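Local structure of beta-1,4-galactanase (Thielavia heterothallica, 1HJS) at residues A[194-198]-A[199-203]; A[167-170]-A[171-175]; A[257-260]-A[261-265]; A[30-33]-A[34-38]. The protein hydrolyses beta-1,4-galactosidic linkages in type I arabinogalactans, as a family 53 glycoside hydrolase. All blocks are in the same frame, centred on the assembly; numbering follows the deposited sequence.

Interaction 1: A[194-198]-A[199-203]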
loop_
_atom_site.group_PDB
_atom_site.type_symbol
_atom_site.label_atom_id
_atom_site.label_comp_id
_atom_site.label_asym_id
_atom_site.label_seq_id
_atom_site.Cartn_x
_atom_site.Cartn_y
_atom_site.Cartn_z
ATOM N N ASN A 194 8.770 -11.129 17.102
ATOM C CA ASN A 194 8.253 -12.490 17.182
ATOM C C ASN A 194 8.329 -13.269 15.875
ATOM O O ASN A 194 8.517 -14.483 15.877
ATOM C CB ASN A 194 6.819 -12.468 17.705
ATOM C CG ASN A 194 6.760 -12.235 19.200
ATOM O OD1 ASN A 194 7.294 -13.025 19.976
ATOM N ND2 ASN A 194 6.114 -11.148 19.613
ATOM N N VAL A 195 8.180 -12.576 14.756
ATOM C CA VAL A 195 8.262 -13.239 13.466
ATOM C C VAL A 195 9.709 -13.625 13.146
ATOM O O VAL A 195 9.978 -14.753 12.732
ATOM C CB VAL A 195 7.717 -12.331 12.343
ATOM C CG1 VAL A 195 8.048 -12.920 10.979
ATOM C CG2 VAL A 195 6.207 -12.188 12.489
ATOM N N LEU A 196 10.633 -12.695 13.358
ATOM C CA LEU A 196 12.041 -12.933 13.051
ATOM C C LEU A 196 12.753 -13.912 13.979
ATOM O O LEU A 196 13.739 -14.533 13.586
ATOM C CB LEU A 196 12.799 -11.602 13.025
ATOM C CG LEU A 196 12.378 -10.657 11.892
ATOM C CD1 LEU A 196 13.067 -9.308 12.048
ATOM C CD2 LEU A 196 12.733 -11.288 10.552
ATOM N N LYS A 197 12.259 -14.056 15.205
ATOM C CA LYS A 197 12.891 -14.969 16.155
ATOM C C LYS A 197 12.637 -16.432 15.797
ATOM O O LYS A 197 13.254 -17.329 16.364
ATOM C CB LYS A 197 12.394 -14.685 17.577
ATOM C CG LYS A 197 10.920 -14.971 17.786
ATOM C CD LYS A 197 10.422 -14.476 19.140
ATOM C CE LYS A 197 11.025 -15.253 20.294
ATOM N NZ LYS A 197 10.446 -14.814 21.605
ATOM N N GLN A 198 11.736 -16.672 14.849
ATOM C CA GLN A 198 11.419 -18.035 14.438
ATOM C C GLN A 198 12.566 -18.688 13.668
ATOM O O GLN A 198 12.738 -19.906 13.715
ATOM C CB GLN A 198 10.150 -18.052 13.584
ATOM C CG GLN A 198 8.920 -17.516 14.298
ATOM C CD GLN A 198 8.705 -18.170 15.652
ATOM O OE1 GLN A 198 8.655 -19.396 15.761
ATOM N NE2 GLN A 198 8.573 -17.352 16.692
ATOM N N GLY A 199 13.346 -17.882 12.955
ATOM C CA GLY A 199 14.464 -18.426 12.208
ATOM C C GLY A 199 14.205 -18.754 10.746
ATOM O O GLY A 199 15.131 -18.713 9.935
ATOM N N THR A 200 12.965 -19.087 10.398
ATOM C CA THR A 200 12.634 -19.417 9.014
ATOM C C THR A 200 12.720 -18.177 8.128
ATOM O O THR A 200 13.457 -18.168 7.141
ATOM C CB THR A 200 11.230 -20.033 8.907
ATOM O OG1 THR A 200 10.281 -19.181 9.557
ATOM C CG2 THR A 200 11.207 -21.407 9.563
ATOM N N LEU A 201 11.970 -17.135 8.471
ATOM C CA LEU A 201 12.035 -15.897 7.704
ATOM C C LEU A 201 13.258 -15.150 8.218
ATOM O O LEU A 201 13.346 -14.843 9.406
ATOM C CB LEU A 201 10.789 -15.035 7.925
ATOM C CG LEU A 201 10.811 -13.697 7.173
ATOM C CD1 LEU A 201 10.659 -13.948 5.679
ATOM C CD2 LEU A 201 9.691 -12.799 7.667
ATOM N N GLU A 202 14.207 -14.877 7.333
ATOM C CA GLU A 202 15.418 -14.162 7.722
ATOM C C GLU A 202 15.320 -12.703 7.310
ATOM O O GLU A 202 14.564 -12.364 6.403
ATOM C CB GLU A 202 16.644 -14.781 7.051
ATOM C CG GLU A 202 16.871 -16.242 7.373
ATOM C CD GLU A 202 18.193 -16.735 6.831
ATOM O OE1 GLU A 202 19.243 -16.235 7.288
ATOM O OE2 GLU A 202 18.185 -17.613 5.944
ATOM N N LEU A 203 16.090 -11.845 7.973
ATOM C CA LEU A 203 16.086 -10.428 7.641
ATOM C C LEU A 203 16.447 -10.235 6.176
ATOM O O LEU A 203 15.951 -9.318 5.523
ATOM C CB LEU A 203 17.088 -9.659 8.507
ATOM C CG LEU A 203 16.529 -8.882 9.701
ATOM C CD1 LEU A 203 17.643 -8.065 10.326
ATOM C CD2 LEU A 203 15.396 -7.968 9.252
HETATM O O HOH W 1 11.845 -16.031 11.213
#

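Interaction 2: A[167-170]-A[171-175]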
loop_
_atom_site.group_PDB
_atom_site.type_symbol
_atom_site.label_atom_id
_atom_site.label_comp_id
_atom_site.label_asym_id
_atom_site.label_seq_id
_atom_site.Cartn_x
_atom_site.Cartn_y
_atom_site.Cartn_z
ATOM N N SER A 167 11.420 -16.475 -9.095
ATOM C CA SER A 167 10.710 -16.116 -10.322
ATOM C C SER A 167 11.638 -15.577 -11.400
ATOM O O SER A 167 12.825 -15.341 -11.158
ATOM C CB SER A 167 9.636 -15.067 -10.032
ATOM O OG SER A 167 10.224 -13.796 -9.827
ATOM N N SER A 168 11.075 -15.368 -12.586
ATOM C CA SER A 168 11.828 -14.859 -13.726
ATOM C C SER A 168 11.851 -13.335 -13.791
ATOM O O SER A 168 12.387 -12.766 -14.740
ATOM C CB SER A 168 11.237 -15.407 -15.023
ATOM O OG SER A 168 9.889 -14.987 -15.162
ATOM N N LEU A 169 11.264 -12.673 -12.795
ATOM C CA LEU A 169 11.247 -11.216 -12.775
ATOM C C LEU A 169 12.667 -10.677 -12.864
ATOM O O LEU A 169 13.524 -11.020 -12.045
ATOM C CB LEU A 169 10.584 -10.697 -11.492
ATOM C CG LEU A 169 9.053 -10.753 -11.431
ATOM C CD1 LEU A 169 8.579 -10.392 -10.024
ATOM C CD2 LEU A 169 8.462 -9.790 -12.454
ATOM N N SER A 170 12.914 -9.831 -13.858
ATOM C CA SER A 170 14.238 -9.250 -14.037
ATOM C C SER A 170 14.121 -7.833 -14.589
ATOM O O SER A 170 13.677 -7.632 -15.722
ATOM C CB SER A 170 15.065 -10.118 -14.991
ATOM O OG SER A 170 16.405 -9.659 -15.066
ATOM N N PRO A 171 14.532 -6.831 -13.797
ATOM C CA PRO A 171 15.096 -6.987 -12.451
ATOM C C PRO A 171 14.092 -7.421 -11.386
ATOM O O PRO A 171 12.879 -7.329 -11.580
ATOM C CB PRO A 171 15.673 -5.606 -12.166
ATOM C CG PRO A 171 14.688 -4.710 -12.850
ATOM C CD PRO A 171 14.479 -5.407 -14.179
ATOM N N LYS A 172 14.618 -7.900 -10.263
ATOM C CA LYS A 172 13.794 -8.335 -9.136
ATOM C C LYS A 172 13.232 -7.120 -8.410
ATOM O O LYS A 172 13.842 -6.052 -8.404
ATOM C CB LYS A 172 14.633 -9.134 -8.136
ATOM C CG LYS A 172 14.265 -10.592 -8.033
ATOM C CD LYS A 172 14.527 -11.283 -9.333
ATOM C CE LYS A 172 14.124 -12.738 -9.285
ATOM N NZ LYS A 172 14.475 -13.345 -10.594
ATOM N N PRO A 173 12.054 -7.266 -7.793
ATOM C CA PRO A 173 11.467 -6.138 -7.069
ATOM C C PRO A 173 11.974 -6.160 -5.635
ATOM O O PRO A 173 12.532 -7.163 -5.183
ATOM C CB PRO A 173 9.981 -6.449 -7.119
ATOM C CG PRO A 173 9.982 -7.947 -6.942
ATOM C CD PRO A 173 11.103 -8.392 -7.872
ATOM N N LYS A 174 11.792 -5.051 -4.930
ATOM C CA LYS A 174 12.162 -5.002 -3.529
ATOM C C LYS A 174 10.993 -5.704 -2.839
ATOM O O LYS A 174 9.831 -5.480 -3.195
ATOM C CB LYS A 174 12.277 -3.554 -3.053
ATOM C CG LYS A 174 13.494 -2.828 -3.612
ATOM C CD LYS A 174 13.533 -1.378 -3.159
ATOM C CE LYS A 174 14.785 -0.669 -3.672
ATOM N NZ LYS A 174 14.766 0.788 -3.341
ATOM N N ILE A 175 11.291 -6.566 -1.874
ATOM C CA ILE A 175 10.237 -7.288 -1.173
ATOM C C ILE A 175 9.855 -6.552 0.103
ATOM O O ILE A 175 10.705 -6.233 0.934
ATOM C CB ILE A 175 10.683 -8.724 -0.854
ATOM C CG1 ILE A 175 10.987 -9.458 -2.164
ATOM C CG2 ILE A 175 9.592 -9.453 -0.084
ATOM C CD1 ILE A 175 11.595 -10.833 -1.983
#

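Interaction 3: A[257-260]-A[261-265]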
loop_
_atom_site.group_PDB
_atom_site.type_symbol
_atom_site.label_atom_id
_atom_site.label_comp_id
_atom_site.label_asym_id
_atom_site.label_seq_id
_atom_site.Cartn_x
_atom_site.Cartn_y
_atom_site.Cartn_z
ATOM N N TYR A 257 -13.360 9.660 15.278
ATOM C CA TYR A 257 -12.302 9.814 16.271
ATOM C C TYR A 257 -11.729 11.220 16.216
ATOM O O TYR A 257 -11.783 11.884 15.180
ATOM C CB TYR A 257 -11.164 8.822 16.025
ATOM C CG TYR A 257 -11.581 7.373 16.011
ATOM C CD1 TYR A 257 -12.011 6.764 14.835
ATOM C CD2 TYR A 257 -11.558 6.610 17.181
ATOM C CE1 TYR A 257 -12.408 5.427 14.819
ATOM C CE2 TYR A 257 -11.954 5.276 17.176
ATOM C CZ TYR A 257 -12.379 4.692 15.993
ATOM O OH TYR A 257 -12.787 3.377 15.981
ATOM N N SER A 258 -11.185 11.678 17.337
ATOM C CA SER A 258 -10.572 12.997 17.388
ATOM C C SER A 258 -9.265 12.888 16.608
ATOM O O SER A 258 -8.613 11.845 16.626
ATOM C CB SER A 258 -10.288 13.393 18.841
ATOM O OG SER A 258 -11.474 13.346 19.620
ATOM N N PHE A 259 -8.890 13.953 15.911
ATOM C CA PHE A 259 -7.656 13.938 15.136
ATOM C C PHE A 259 -6.432 14.099 16.032
ATOM O O PHE A 259 -6.526 14.649 17.129
ATOM C CB PHE A 259 -7.688 15.043 14.076
ATOM C CG PHE A 259 -8.332 14.618 12.786
ATOM C CD1 PHE A 259 -9.627 14.107 12.771
ATOM C CD2 PHE A 259 -7.635 14.707 11.585
ATOM C CE1 PHE A 259 -10.216 13.686 11.576
ATOM C CE2 PHE A 259 -8.216 14.290 10.392
ATOM C CZ PHE A 259 -9.507 13.778 10.385
ATOM N N PRO A 260 -5.268 13.602 15.580
ATOM C CA PRO A 260 -4.035 13.708 16.366
ATOM C C PRO A 260 -3.726 15.167 16.680
ATOM O O PRO A 260 -3.957 16.055 15.855
ATOM C CB PRO A 260 -2.989 13.071 15.455
ATOM C CG PRO A 260 -3.785 12.049 14.699
ATOM C CD PRO A 260 -5.038 12.820 14.351
ATOM N N SER A 261 -3.196 15.410 17.874
ATOM C CA SER A 261 -2.886 16.764 18.312
ATOM C C SER A 261 -2.015 17.596 17.372
ATOM O O SER A 261 -2.284 18.783 17.187
ATOM C CB SER A 261 -2.243 16.732 19.705
ATOM O OG SER A 261 -1.014 16.029 19.685
ATOM N N ASP A 262 -0.983 16.999 16.775
ATOM C CA ASP A 262 -0.115 17.777 15.894
ATOM C C ASP A 262 -0.560 17.952 14.445
ATOM O O ASP A 262 0.245 18.331 13.593
ATOM C CB ASP A 262 1.336 17.258 15.926
ATOM C CG ASP A 262 1.447 15.772 15.662
ATOM O OD1 ASP A 262 0.522 15.189 15.058
ATOM O OD2 ASP A 262 2.485 15.189 16.050
ATOM N N VAL A 263 -1.834 17.688 14.167
ATOM C CA VAL A 263 -2.383 17.876 12.823
ATOM C C VAL A 263 -3.733 18.593 12.913
ATOM O O VAL A 263 -4.391 18.837 11.898
ATOM C CB VAL A 263 -2.577 16.534 12.069
ATOM C CG1 VAL A 263 -1.233 15.854 11.864
ATOM C CG2 VAL A 263 -3.528 15.631 12.835
ATOM N N LYS A 264 -4.126 18.944 14.135
ATOM C CA LYS A 264 -5.396 19.628 14.378
ATOM C C LYS A 264 -5.529 20.990 13.710
ATOM O O LYS A 264 -6.641 21.472 13.486
ATOM C CB LYS A 264 -5.637 19.792 15.881
ATOM C CG LYS A 264 -6.368 18.628 16.527
ATOM C CD LYS A 264 -6.779 18.979 17.950
ATOM C CE LYS A 264 -7.786 17.986 18.514
ATOM N NZ LYS A 264 -7.219 16.620 18.685
ATOM N N ASN A 265 -4.415 21.629 13.391
ATOM C CA ASN A 265 -4.515 22.931 12.758
ATOM C C ASN A 265 -4.554 22.862 11.241
ATOM O O ASN A 265 -4.784 23.873 10.575
ATOM C CB ASN A 265 -3.384 23.841 13.223
ATOM C CG ASN A 265 -3.614 24.362 14.629
ATOM O OD1 ASN A 265 -4.685 24.895 14.937
ATOM N ND2 ASN A 265 -2.615 24.209 15.492
#

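Interaction 4: A[30-33]-A[34-38]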
loop_
_atom_site.group_PDB
_atom_site.type_symbol
_atom_site.label_atom_id
_atom_site.label_comp_id
_atom_site.label_asym_id
_atom_site.label_seq_id
_atom_site.Cartn_x
_atom_site.Cartn_y
_atom_site.Cartn_z
ATOM N N GLN A 30 -7.835 13.527 -19.824
ATOM C CA GLN A 30 -6.548 12.885 -20.033
ATOM C C GLN A 30 -6.511 11.585 -19.232
ATOM O O GLN A 30 -7.163 11.481 -18.196
ATOM C CB GLN A 30 -5.461 13.857 -19.567
ATOM C CG GLN A 30 -4.053 13.320 -19.512
ATOM C CD GLN A 30 -3.044 14.426 -19.274
ATOM O OE1 GLN A 30 -3.266 15.323 -18.457
ATOM N NE2 GLN A 30 -1.924 14.367 -19.980
ATOM N N PRO A 31 -5.773 10.569 -19.714
ATOM C CA PRO A 31 -5.715 9.309 -18.965
ATOM C C PRO A 31 -5.184 9.566 -17.557
ATOM O O PRO A 31 -4.241 10.335 -17.370
ATOM C CB PRO A 31 -4.765 8.455 -19.801
ATOM C CG PRO A 31 -5.021 8.947 -21.204
ATOM C CD PRO A 31 -5.060 10.449 -20.998
ATOM N N LEU A 32 -5.790 8.921 -16.567
ATOM C CA LEU A 32 -5.370 9.113 -15.183
ATOM C C LEU A 32 -3.863 8.943 -14.981
ATOM O O LEU A 32 -3.231 9.761 -14.308
ATOM C CB LEU A 32 -6.132 8.153 -14.259
ATOM C CG LEU A 32 -5.820 8.282 -12.764
ATOM C CD1 LEU A 32 -6.070 9.711 -12.311
ATOM C CD2 LEU A 32 -6.684 7.306 -11.961
ATOM N N GLU A 33 -3.282 7.893 -15.562
ATOM C CA GLU A 33 -1.850 7.658 -15.397
ATOM C C GLU A 33 -1.012 8.846 -15.867
ATOM O O GLU A 33 0.021 9.158 -15.272
ATOM C CB GLU A 33 -1.409 6.377 -16.133
ATOM C CG GLU A 33 -1.665 6.377 -17.641
ATOM C CD GLU A 33 -3.009 5.772 -18.009
ATOM O OE1 GLU A 33 -3.998 6.012 -17.283
ATOM O OE2 GLU A 33 -3.081 5.062 -19.037
ATOM N N ASN A 34 -1.454 9.512 -16.931
ATOM C CA ASN A 34 -0.720 10.662 -17.446
ATOM C C ASN A 34 -0.908 11.873 -16.534
ATOM O O ASN A 34 -0.002 12.686 -16.374
ATOM C CB ASN A 34 -1.172 10.983 -18.871
ATOM C CG ASN A 34 -0.935 9.824 -19.822
ATOM O OD1 ASN A 34 0.164 9.274 -19.883
ATOM N ND2 ASN A 34 -1.963 9.447 -20.564
ATOM N N ILE A 35 -2.092 11.991 -15.946
ATOM C CA ILE A 35 -2.363 13.088 -15.023
ATOM C C ILE A 35 -1.455 12.902 -13.806
ATOM O O ILE A 35 -0.817 13.845 -13.344
ATOM C CB ILE A 35 -3.836 13.077 -14.561
ATOM C CG1 ILE A 35 -4.753 13.370 -15.752
ATOM C CG2 ILE A 35 -4.045 14.109 -13.457
ATOM C CD1 ILE A 35 -6.235 13.273 -15.435
ATOM N N LEU A 36 -1.394 11.674 -13.296
ATOM C CA LEU A 36 -0.552 11.379 -12.137
ATOM C C LEU A 36 0.914 11.682 -12.435
ATOM O O LEU A 36 1.597 12.338 -11.642
ATOM C CB LEU A 36 -0.705 9.912 -11.730
ATOM C CG LEU A 36 -2.092 9.487 -11.234
ATOM C CD1 LEU A 36 -2.129 7.973 -11.049
ATOM C CD2 LEU A 36 -2.410 10.207 -9.918
ATOM N N ALA A 37 1.393 11.215 -13.584
ATOM C CA ALA A 37 2.777 11.444 -13.975
ATOM C C ALA A 37 3.077 12.936 -14.091
ATOM O O ALA A 37 4.133 13.397 -13.663
ATOM C CB ALA A 37 3.070 10.747 -15.304
ATOM N N ALA A 38 2.141 13.686 -14.664
ATOM C CA ALA A 38 2.322 15.123 -14.845
ATOM C C ALA A 38 2.405 15.854 -13.512
ATOM O O ALA A 38 3.004 16.928 -13.424
ATOM C CB ALA A 38 1.181 15.694 -15.685
#

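Interaction 1: A[194-198]-A[199-203]
Leu-196 O and Gly-199 N face each other across a type I beta turn, 3.4 Å apart in a weak hydrogen bond, as the chain leaves helix 185-196 and folds back beside its last residues. Gly-199 takes a positive phi of 95°, where a CB would collide with Gln-198 O, so the position suits glycine. A water spans the bend inside, donating to Val-195 O at 2.7 Å and to Leu-201 O at 2.6 Å. This is the C-terminal end of a barrel helix, where Gly-199 is the first residue to leave helical angles and the chain turns toward strand 208-212 of the TIM barrel. Beyond the turn, Leu-201 holds CG anti to its backbone N (chi1 178°) and brings CD2 to 3.7 Å from Val-195 CG1, the two side chains set aslant. Leu-196 splits its methyls: CD1 meets Leu-203 CD2 at 3.9 Å, the two side chains about perpendicular, while CD2 lies 3.8 Å from Leu-201 O. Trp-237 of helix 223-237 touches both Leu-196 and Leu-203. Gln-198 curls back at chi2 (-51°), and its NE2 donates to Asn-194 O at 3.0 Å in a nearly straight bond, with Asn-194 O in the plane of the Gln-198 amide.

Interaction 2: A[167-170]-A[171-175]
Leu-169 and Pro-173 approach each other round a tight bend without regular structure, whose peptide bond between Ser-170 and Pro-171 is cis and draws their CA atoms to 2.9 Å, before the chain straightens into strand 174-179. The side chain of Lys-172 reaches back across this bend. Its chain turns at chi2 (64°) and runs extended from there, which carries the ammonium group to two backbone carbonyls: NZ donates to Ser-167 O at 2.7 Å and to Leu-169 O at 2.9 Å. Neither oxygen is met squarely in its plane. NZ stands above the carbonyl plane of Ser-167, 38° out of it, and is tilted by 24° from that of Leu-169. The positive end thus ties together two peptide groups ahead of the cis bond. On the apolar side, CD1 of Leu-169 touches CD of Pro-173 at 3.9 Å, the side chains about perpendicular. Ser-167 OG is hydrogen-bonded to Ile-164 O and weakly accepts from Leu-169 N at 3.3 Å. The bend is the connection from helix 150-165 into strand 174-179 of the TIM barrel: Ser-167 and Leu-169 lie on Ala-117 of helix 102-122, while Pro-173 touches Ile-164 of helix 150-165 and Val-130 of strand 129-132.

Interaction 3: A[257-260]-A[261-265]
Lys-264 NZ donates to Phe-259 O at 2.6 Å, a short bond that folds the lysine back over the chain five residues earlier. The nitrogen is tilted 21° from the carbonyl plane. The contact belongs to the long loop that joins strand 240-245 of the TIM barrel to helix 270-285, and here that loop makes a compact turn. The lysine runs extended from CB to CE and kinks only at its last torsion (chi4 66°), which swings NZ in toward the oxygen. One residue on, Pro-260 O accepts from Val-263 N at 3.2 Å; this donor comes from above the carbonyl plane, 49° out of it, and closes the turn from 260 to 263. Val-263 sits in the bend with CG1 anti to its carbonyl carbon, which puts CG2 between N and the carbonyl carbon, facing the proline. CG2 is 3.5 Å from Pro-260 CD and 3.7 Å from Pro-260 CB, and it also lies at the edge of the Phe-259 ring, near the ring plane. That ring is buried against Phe-268 and Trp-248. The carboxylate of Asp-262 lies near Pro-260, OD1 4.1 Å from Pro-260 CB, and its OD1 and OD2 accept from the backbone N atoms of Leu-223 and Ser-224 at the start of helix 223-237. Val-263 CG2 also comes to 3.1 Å from Pro-260 O, a tight approach for a methyl, beside the oxygen that takes Val-263 N.

Interaction 4: A[30-33]-A[34-38]
Gln-30 lies against Asn-34 and Ile-35 with its whole length. CG is anti to the backbone N (chi1 172°) and the chain stays extended beyond it, so the side chain runs past the first turn of the helix: CG is 3.8 Å from Ile-35 CG1, NE2 reaches to 3.6 Å from Asn-34 CB, and OE1 lies 3.7 Å from Ile-35 CG1. The amides of Gln-30 and Asn-34 are turned 42° apart. An alanine here would remove this extended arm and is likely to leave the flanks of Asn-34 CB and Ile-35 CG1 without the glutamine chain and amide that lie against them. Asn-34 brings ND2 against the Pro-31 ring at a slant, 3.1 Å from Pro-31 CB. Leu-32 and Leu-36, one turn apart, meet at an angle, and Leu-32 CG lies 4.1 Å from Leu-36 CD1. Glu-33 and Asn-34 point the same way side by side, and the buried carboxylate of Glu-33 pairs through OE1 with Arg-68 in a salt bridge; Leu-32 touches Phe-316. Backbone bonds set the helical residues in place, and the backbone of Gln-30 is bonded to that of Tyr-22. Pro-31 O takes a bond from Ile-35 N at 3.1 Å and a weak one from Asn-34 N, Leu-32 O accepts from Leu-36 N at 2.8 Å, nearly straight, and Glu-33 O accepts from Ala-37 N. With Pro-31 in the N-cap position, this is the first turn of helix 32-38, which leads into strand 43-48 of the TIM barrel.

From the N terminus the four contacts come in series, each between adjacent segments, so none nests in or crosses another. Interaction 4 starts helix 32-38, ahead of strand 43-48. Interaction 2 bends the chain from helix 150-165 into strand 174-179. Interaction 1 then ends helix 185-196, which follows that strand, and turns the chain toward strand 208-212; its centre is about 22 Å from that of interaction 2. Interaction 3 lies in the loop between strand 240-245 and helix 270-285. Interactions 1 and 4 are on opposite sides of the chain's centre, their centres about 41 Å apart, as are interactions 2 and 3, about 40 Å apart, around one barrel.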